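Glycoside hydrolase family 31 (Trueperella pyogenes, PDB 5I0F) probably hydrolyses cycloalternan, a cyclic glucose oligosaccharide, through a covalent glycosyl-enzyme intermediate, as a family 31 glycoside hydrolase. Local coordinates at residues Arg15-Leu20 / Ser60-Thr65; Ala35-Pro40 / Phe109-Leu114. All blocks are in the same frame, centred on the assembly; numbering follows the deposited sequence.

Contact 1. Residues Arg15-Leu20 / Ser60-Thr65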
loop_
_atom_site.group_PDB
_atom_site.type_symbol
_atom_site.label_atom_id
_atom_site.label_comp_id
_atom_site.label_asym_id
_atom_site.label_seq_id
_atom_site.Cartn_x
_atom_site.Cartn_y
_atom_site.Cartn_z
ATOM N N ARG A 15 -2.216 18.814 7.065
ATOM C CA ARG A 15 -1.995 19.495 8.337
ATOM C C ARG A 15 -3.296 19.552 9.118
ATOM O O ARG A 15 -4.366 19.744 8.530
ATOM C CB ARG A 15 -1.485 20.914 8.096
ATOM C CG ARG A 15 -0.274 20.988 7.169
ATOM C CD ARG A 15 -0.100 22.384 6.600
ATOM N NE ARG A 15 -1.242 22.799 5.785
ATOM C CZ ARG A 15 -1.650 24.060 5.601
ATOM N NH1 ARG A 15 -2.715 24.285 4.826
ATOM N NH2 ARG A 15 -1.028 25.099 6.182
ATOM N N SER A 16 -3.196 19.388 10.436
ATOM C CA SER A 16 -4.309 19.650 11.355
ATOM C C SER A 16 -4.299 21.121 11.795
ATOM O O SER A 16 -3.353 21.867 11.518
ATOM C CB SER A 16 -4.258 18.695 12.563
ATOM O OG SER A 16 -2.964 18.575 13.108
ATOM N N LEU A 17 -5.352 21.535 12.493
ATOM C CA LEU A 17 -5.503 22.932 12.907
ATOM C C LEU A 17 -4.686 23.331 14.145
ATOM O O LEU A 17 -4.692 24.505 14.534
ATOM C CB LEU A 17 -6.988 23.228 13.164
ATOM C CG LEU A 17 -7.883 23.156 11.934
ATOM C CD1 LEU A 17 -9.349 23.263 12.329
ATOM C CD2 LEU A 17 -7.522 24.244 10.933
ATOM N N ASP A 18 -3.998 22.378 14.759
ATOM C CA ASP A 18 -3.341 22.570 16.058
ATOM C C ASP A 18 -1.797 22.484 15.991
ATOM O O ASP A 18 -1.156 22.204 17.002
ATOM C CB ASP A 18 -3.884 21.514 17.047
ATOM C CG ASP A 18 -3.588 20.083 16.604
ATOM O OD1 ASP A 18 -3.098 19.881 15.461
ATOM O OD2 ASP A 18 -3.844 19.159 17.404
ATOM N N GLN A 19 -1.208 22.730 14.814
ATOM C CA GLN A 19 0.220 22.481 14.592
ATOM C C GLN A 19 1.001 23.688 14.092
ATOM O O GLN A 19 0.427 24.724 13.780
ATOM C CB GLN A 19 0.430 21.300 13.647
ATOM C CG GLN A 19 0.011 21.514 12.203
ATOM C CD GLN A 19 0.428 20.329 11.349
ATOM O OE1 GLN A 19 -0.320 19.349 11.192
ATOM N NE2 GLN A 19 1.658 20.376 10.866
ATOM N N LEU A 20 2.323 23.523 14.060
ATOM C CA LEU A 20 3.199 24.395 13.300
ATOM C C LEU A 20 3.284 23.953 11.831
ATOM O O LEU A 20 3.290 22.754 11.552
ATOM C CB LEU A 20 4.601 24.363 13.881
ATOM C CG LEU A 20 4.776 24.852 15.312
ATOM C CD1 LEU A 20 6.243 24.739 15.706
ATOM C CD2 LEU A 20 4.286 26.278 15.436
ATOM N N SER A 60 -6.464 34.466 14.740
ATOM C CA SER A 60 -7.737 34.576 14.043
ATOM C C SER A 60 -8.415 33.208 13.961
ATOM O O SER A 60 -7.715 32.192 13.834
ATOM C CB SER A 60 -7.491 35.086 12.630
ATOM O OG SER A 60 -7.121 36.454 12.656
ATOM N N PRO A 61 -9.766 33.171 13.995
ATOM C CA PRO A 61 -10.418 31.882 13.865
ATOM C C PRO A 61 -10.353 31.403 12.415
ATOM O O PRO A 61 -10.455 32.199 11.492
ATOM C CB PRO A 61 -11.877 32.154 14.303
ATOM C CG PRO A 61 -11.948 33.590 14.687
ATOM C CD PRO A 61 -10.763 34.263 14.069
ATOM N N VAL A 62 -10.174 30.108 12.231
ATOM C CA VAL A 62 -9.943 29.575 10.901
ATOM C C VAL A 62 -10.682 28.259 10.775
ATOM O O VAL A 62 -11.020 27.658 11.780
ATOM C CB VAL A 62 -8.407 29.447 10.671
ATOM C CG1 VAL A 62 -7.830 28.238 11.395
ATOM C CG2 VAL A 62 -8.055 29.456 9.196
ATOM N N ASN A 63 -10.993 27.860 9.542
ATOM C CA ASN A 63 -11.378 26.474 9.241
ATOM C C ASN A 63 -10.264 25.836 8.452
ATOM O O ASN A 63 -9.438 26.538 7.864
ATOM C CB ASN A 63 -12.667 26.416 8.435
ATOM C CG ASN A 63 -13.829 27.043 9.165
ATOM O OD1 ASN A 63 -13.987 26.863 10.368
ATOM N ND2 ASN A 63 -14.654 27.783 8.439
ATOM N N GLY A 64 -10.235 24.506 8.424
ATOM C CA GLY A 64 -9.241 23.787 7.619
ATOM C C GLY A 64 -9.349 24.172 6.146
ATOM O O GLY A 64 -10.434 24.499 5.673
ATOM N N THR A 65 -8.230 24.141 5.425
ATOM C CA THR A 65 -8.261 24.327 3.971
ATOM C C THR A 65 -9.096 23.210 3.352
ATOM O O THR A 65 -9.238 22.133 3.937
ATOM C CB THR A 65 -6.866 24.296 3.300
ATOM O OG1 THR A 65 -6.282 22.987 3.435
ATOM C CG2 THR A 65 -5.931 25.365 3.885
#
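Leu17 reaches across to Val62 and Gly64 with one branch of its isobutyl group. Its CD2 packs on the Gly64 backbone, 3.7 Å from Gly64 N, where the chain carries no side chain, and makes an apolar contact with Val62 CG1 at 4.0 Å. With CG anti to the carbonyl carbon (chi1 -66°), the Leu17 side chain extends from its loop toward the end of strand 54-62.

Both segments belong to the N-terminal domain, an antiparallel beta structure; 15-20 is the last part of the loop between strands 2-3 and 20-21, running into the latter, while 60-65 leads from strand 54-62 into helix 66-72.

The second touch joins a charged group to a methyl. Thr65 CG2 meets the edge of the Arg15 guanidinium, near its plane, 3.5 Å from Arg15 NH1, and the two side chains cross at about a right angle. Their polar ends share a residue of the helix: Arg15 NH1 forms a salt bridge with Asp68, whereas Thr65, the N-cap, accepts the Asp68 backbone N-H at OG1.

Two hydrogen bonds lie within the loop that carries Leu17: Ser16 OG donates to Asp18 OD1 (2.7 Å), and Ser16 N to Gln19 OE1 from above the carbonyl plane.

Contact 2. Residues Ala35-Pro40 / Phe109-Leu114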
loop_
_atom_site.group_PDB
_atom_site.type_symbol
_atom_site.label_atom_id
_atom_site.label_comp_id
_atom_site.label_asym_id
_atom_site.label_seq_id
_atom_site.Cartn_x
_atom_site.Cartn_y
_atom_site.Cartn_z
ATOM N N ALA A 35 -3.567 26.453 16.837
ATOM C CA ALA A 35 -4.021 25.860 18.103
ATOM C C ALA A 35 -5.527 25.718 18.044
ATOM O O ALA A 35 -6.184 26.444 17.304
ATOM C CB ALA A 35 -3.606 26.727 19.289
ATOM N N THR A 36 -6.069 24.764 18.798
ATOM C CA THR A 36 -7.500 24.614 18.926
ATOM C C THR A 36 -7.923 24.760 20.398
ATOM O O THR A 36 -7.124 24.552 21.323
ATOM C CB THR A 36 -8.003 23.258 18.397
ATOM O OG1 THR A 36 -7.453 22.204 19.189
ATOM C CG2 THR A 36 -7.602 23.055 16.935
ATOM N N THR A 37 -9.179 25.142 20.576
ATOM C CA THR A 37 -9.818 25.211 21.873
ATOM C C THR A 37 -10.955 24.185 21.926
ATOM O O THR A 37 -11.685 24.011 20.948
ATOM C CB THR A 37 -10.359 26.626 22.136
ATOM O OG1 THR A 37 -11.282 26.993 21.103
ATOM C CG2 THR A 37 -9.224 27.632 22.130
ATOM N N SER A 38 -11.079 23.512 23.071
ATOM C CA SER A 38 -12.112 22.493 23.287
ATOM C C SER A 38 -13.501 23.110 23.359
ATOM O O SER A 38 -14.476 22.514 22.902
ATOM C CB SER A 38 -11.843 21.693 24.571
ATOM O OG SER A 38 -11.953 22.509 25.730
ATOM N N GLY A 39 -13.593 24.290 23.961
ATOM C CA GLY A 39 -14.824 25.046 23.983
ATOM C C GLY A 39 -14.745 26.246 23.072
ATOM O O GLY A 39 -13.690 26.546 22.505
ATOM N N PRO A 40 -15.866 26.969 22.939
ATOM C CA PRO A 40 -15.841 28.221 22.193
ATOM C C PRO A 40 -15.223 29.359 23.023
ATOM O O PRO A 40 -15.453 29.447 24.283
ATOM C CB PRO A 40 -17.318 28.482 21.910
ATOM C CG PRO A 40 -18.026 27.879 23.084
ATOM C CD PRO A 40 -17.201 26.697 23.518
ATOM N N PHE A 109 0.113 29.807 24.499
ATOM C CA PHE A 109 -1.163 30.353 24.059
ATOM C C PHE A 109 -2.013 30.757 25.246
ATOM O O PHE A 109 -1.931 30.136 26.297
ATOM C CB PHE A 109 -1.911 29.323 23.233
ATOM C CG PHE A 109 -1.142 28.852 22.035
ATOM C CD1 PHE A 109 -1.183 29.572 20.840
ATOM C CD2 PHE A 109 -0.362 27.713 22.102
ATOM C CE1 PHE A 109 -0.473 29.133 19.731
ATOM C CE2 PHE A 109 0.368 27.286 21.012
ATOM C CZ PHE A 109 0.309 27.993 19.823
ATOM N N GLU A 110 -2.837 31.774 25.042
ATOM C CA GLU A 110 -3.771 32.236 26.034
ATOM C C GLU A 110 -5.117 32.504 25.367
ATOM O O GLU A 110 -5.192 33.272 24.401
ATOM C CB GLU A 110 -3.213 33.494 26.678
ATOM C CG GLU A 110 -3.807 33.838 28.015
ATOM C CD GLU A 110 -3.334 35.191 28.491
ATOM O OE1 GLU A 110 -2.358 35.239 29.259
ATOM O OE2 GLU A 110 -3.913 36.206 28.054
ATOM N N ALA A 111 -6.179 31.880 25.881
ATOM C CA ALA A 111 -7.526 32.041 25.333
ATOM C C ALA A 111 -8.455 32.664 26.359
ATOM O O ALA A 111 -8.267 32.467 27.558
ATOM C CB ALA A 111 -8.080 30.687 24.911
ATOM N N LEU A 112 -9.461 33.390 25.874
ATOM C CA LEU A 112 -10.570 33.860 26.706
ATOM C C LEU A 112 -11.844 33.142 26.250
ATOM O O LEU A 112 -12.271 33.274 25.086
ATOM C CB LEU A 112 -10.732 35.374 26.604
ATOM C CG LEU A 112 -11.719 36.026 27.572
ATOM C CD1 LEU A 112 -11.249 35.900 29.017
ATOM C CD2 LEU A 112 -11.926 37.487 27.207
ATOM N N THR A 113 -12.441 32.370 27.161
ATOM C CA THR A 113 -13.627 31.591 26.845
ATOM C C THR A 113 -14.797 32.530 26.793
ATOM O O THR A 113 -14.739 33.630 27.351
ATOM C CB THR A 113 -13.896 30.485 27.880
ATOM O OG1 THR A 113 -14.317 31.061 29.119
ATOM C CG2 THR A 113 -12.622 29.616 28.095
ATOM N N LEU A 114 -15.884 32.084 26.178
ATOM C CA LEU A 114 -17.097 32.896 26.121
ATOM C C LEU A 114 -17.692 33.265 27.474
ATOM O O LEU A 114 -18.342 34.304 27.586
ATOM C CB LEU A 114 -18.162 32.209 25.269
ATOM C CG LEU A 114 -17.816 32.072 23.782
ATOM C CD1 LEU A 114 -19.023 31.504 23.051
ATOM C CD2 LEU A 114 -17.397 33.400 23.169
#
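Thr113 OG1 is gripped by two groups just beyond its strand, the Asp115 carboxylate and the backbone N of Arg117, while Thr113 CA lies against Pro40 O at 3.8 Å. The same Pro40 O accepts a hydrogen bond from Leu114 N (3.3 Å, N-H...O angle 162°), which joins the turn after strand 31-37 to the residue just beyond strand 105-113. The bond is long but fairly straight, and the donor is tilted from the carbonyl plane. The side chains of Pro40 and Leu114 also meet, crossing at about a right angle: Leu114 CD1 lies 3.7 Å from Pro40 CB and almost as near to Pro40 CG. A chi1 of -66° sets Leu114 CG beside its own backbone N, where it rests 3.6 Å from Pro40 O.

The turn has a brace of its own, since Thr37 OG1 donates to Gly39 O over 2.8 Å, nearly in line with the carbonyl bond.

Farther along, the strands face each other through side chains, with CA atoms of Thr37 and Ala111 8.0 Å apart. Thr37 CG2 and Ala111 CB stand opposite at 4.3 Å. At Ala35 the methyl sits over the centre of one face of the Phe109 ring, CB being 4.0 Å from the centroid and only 10° off the ring normal, a CH-pi contact.

Such spacing marks facing layers within the curled antiparallel sheet of the N-terminal domain: 31-37 pairs with 91-97, and 105-113 with 41-49 and 118-126. Met44 of strand 41-49 touches both Ala35 and Ala111, and Ile2 packs on Phe109 and Ala111, so neighbouring strands help to enclose the interior.

The chemistry thus divides along the contact: small methyls and a ring face set a close, apolar fit between the layers, and a backbone hydrogen bond ties their ends together at the surface.

Both contacts lie in the N-terminal domain, their centres 13 Å apart, and both reach the same antiparallel sheet. Contact 2 is largely buried, becoming exposed toward its turn; contact 1 is a surface contact, smaller in buried area and without a buried residue among those that touch. Their chemistry follows: contact 2 combines apolar packing between facing strands with a backbone hydrogen bond, whereas contact 1 rests on one leucine branch and on an arginine edge whose charge is paired with Asp68 of helix 66-72. Direct packing joins them, because Thr36 CG2, on strand 31-37, lies 3.8 Å from Leu17 CB and also touches Asp18. Along the chain their segments alternate.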